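PDB 5KP7: CurD from Moorea producens 3L, which probably works as a hydroxymethylglutaryl-CoA synthase-type acyltransferase of the thiolase-like superfamily and binds 4'-phosphopantetheine. Local coordinates for residues V28-L33 / H206-V212. The protein carries 3 engineered substitutions. Sequence-based numbering, arbitrary orientation.
Sequences VGIEAL and HIFQIDV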
# COMPACT_ATOMS: atom_id res chain seq x y z
N VAL A 28 13.39 0.67 -20.54
CA VAL A 28 12.20 1.35 -20.05
C VAL A 28 12.16 1.25 -18.54
O VAL A 28 12.66 0.30 -17.96
CB VAL A 28 10.91 0.76 -20.68
CG1 VAL A 28 10.71 -0.70 -20.29
CG2 VAL A 28 9.66 1.57 -20.34
N GLY A 29 11.55 2.25 -17.92
CA GLY A 29 11.23 2.19 -16.50
C GLY A 29 11.07 3.55 -15.88
O GLY A 29 10.65 4.52 -16.55
N ILE A 30 11.43 3.63 -14.60
CA ILE A 30 11.18 4.82 -13.82
C ILE A 30 12.39 5.73 -13.95
O ILE A 30 13.47 5.37 -13.48
CB ILE A 30 10.89 4.50 -12.33
CG1 ILE A 30 9.64 3.61 -12.22
CG2 ILE A 30 10.68 5.78 -11.55
CD1 ILE A 30 9.42 3.00 -10.84
N GLU A 31 12.19 6.88 -14.59
CA GLU A 31 13.21 7.94 -14.74
C GLU A 31 13.35 8.78 -13.48
O GLU A 31 14.44 9.21 -13.13
CB GLU A 31 12.84 8.84 -15.95
CG GLU A 31 13.73 10.06 -16.11
CD GLU A 31 13.45 10.90 -17.34
OE1 GLU A 31 12.99 10.37 -18.38
OE2 GLU A 31 13.74 12.13 -17.27
N ALA A 32 12.24 9.02 -12.79
CA ALA A 32 12.24 9.80 -11.57
C ALA A 32 11.08 9.39 -10.68
O ALA A 32 10.04 8.94 -11.18
CB ALA A 32 12.15 11.29 -11.89
N LEU A 33 11.31 9.46 -9.37
CA LEU A 33 10.30 9.06 -8.39
C LEU A 33 10.31 10.08 -7.27
O LEU A 33 11.38 10.40 -6.72
CB LEU A 33 10.65 7.66 -7.82
CG LEU A 33 9.68 6.99 -6.82
CD1 LEU A 33 9.94 5.51 -6.75
CD2 LEU A 33 9.78 7.56 -5.42
N HIS A 206 16.44 6.17 -15.10
CA HIS A 206 17.53 6.48 -14.18
C HIS A 206 17.39 5.85 -12.80
O HIS A 206 18.42 5.64 -12.15
CB HIS A 206 17.69 7.99 -13.98
CG HIS A 206 17.93 8.75 -15.25
ND1 HIS A 206 18.79 8.31 -16.23
CD2 HIS A 206 17.45 9.93 -15.68
CE1 HIS A 206 18.80 9.18 -17.23
NE2 HIS A 206 17.99 10.17 -16.92
N ILE A 207 16.16 5.60 -12.35
CA ILE A 207 15.92 5.04 -11.01
C ILE A 207 15.67 3.53 -11.02
O ILE A 207 16.30 2.80 -10.24
CB ILE A 207 14.74 5.73 -10.31
CG1 ILE A 207 14.94 7.25 -10.21
CG2 ILE A 207 14.46 5.12 -8.93
CD1 ILE A 207 16.18 7.68 -9.48
N PHE A 208 14.77 3.05 -11.88
CA PHE A 208 14.33 1.65 -11.85
C PHE A 208 14.18 1.14 -13.26
O PHE A 208 13.26 1.54 -13.96
CB PHE A 208 13.01 1.52 -11.07
CG PHE A 208 12.58 0.10 -10.71
CD1 PHE A 208 13.38 -0.72 -9.91
CD2 PHE A 208 11.34 -0.40 -11.11
CE1 PHE A 208 12.95 -1.99 -9.53
CE2 PHE A 208 10.91 -1.67 -10.72
CZ PHE A 208 11.72 -2.47 -9.92
N GLN A 209 15.09 0.24 -13.65
CA GLN A 209 15.12 -0.34 -14.98
C GLN A 209 14.23 -1.60 -14.97
O GLN A 209 14.59 -2.57 -14.33
CB GLN A 209 16.59 -0.65 -15.34
CG GLN A 209 17.51 0.60 -15.38
CD GLN A 209 18.36 0.90 -14.12
OE1 GLN A 209 18.89 -0.00 -13.46
NE2 GLN A 209 18.55 2.22 -13.83
N ILE A 210 13.10 -1.57 -15.66
CA ILE A 210 12.14 -2.67 -15.69
C ILE A 210 12.67 -3.91 -16.43
O ILE A 210 13.32 -3.79 -17.47
CB ILE A 210 10.78 -2.19 -16.31
CG1 ILE A 210 10.03 -1.29 -15.32
CG2 ILE A 210 9.90 -3.34 -16.78
CD1 ILE A 210 9.36 -2.01 -14.15
N ASP A 211 12.45 -5.09 -15.83
CA ASP A 211 12.65 -6.37 -16.50
C ASP A 211 11.48 -6.62 -17.45
O ASP A 211 10.40 -7.03 -17.01
CB ASP A 211 12.78 -7.51 -15.48
CG ASP A 211 14.05 -7.42 -14.61
OD1 ASP A 211 15.15 -7.07 -15.11
OD2 ASP A 211 13.96 -7.77 -13.40
N VAL A 212 11.67 -6.32 -18.73
CA VAL A 212 10.56 -6.27 -19.69
C VAL A 212 9.95 -7.67 -19.90
O VAL A 212 10.68 -8.65 -20.12
CB VAL A 212 11.03 -5.64 -21.03
CG1 VAL A 212 9.96 -5.77 -22.13
CG2 VAL A 212 11.43 -4.18 -20.82
O HOH W 1 14.35 -2.03 -19.45
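I30 and F208 form a hydrogen-bonded antiparallel pair where strands 29-36 and 208-219 run together in the large mixed sheet of this thiolase-like fold; strand 29-36 is an inner strand, flanked by 208-219 on one side and by antiparallel 195-202 on the other. I30 N donates to F208 O (2.9 Å), and the carbonyl of I30 answers with two bonds, taking both I207 N (2.9 Å) and F208 N (3.1 Å) in its plane. I207 and F208 therefore both face I30, a classic beta bulge. Beyond the non-hydrogen-bonded pair G29-Q209, I210 N reaches V28 O at 3.0 Å, and a water bridges V28 N and I210 O. G29 suits its place: at its backbone angles a side chain would be jammed against the carbonyl O of V28, and it would also run into F208 O, which lies 3.3 Å from G29 CA in a CA-H...O contact.

Apolar contacts lie along the pairing. The CB atoms of I30 and F208 approach to 3.9 Å; F208 CG stands anti to the backbone N (chi1 -168°), and the ring leads off from strand 29-36, although I30 CD1 still meets its CD2 obliquely. L330 of helix 325-336 touches both side chains. At the other end the V28 and V212 side chains meet roughly perpendicular beside L153 of helix 140-154, with V28 CG1 against V212 CG2.

The E31 side chain runs alongside that of H206 in the same direction. E31 OE1 takes a salt bridge from K161 NZ and a hydrogen bond with S202 OG, while the extended E31 chain borders the H206 imidazole: E31 CG sits 3.7 Å from H206 CD2, and carboxylate and ring are turned 62° apart.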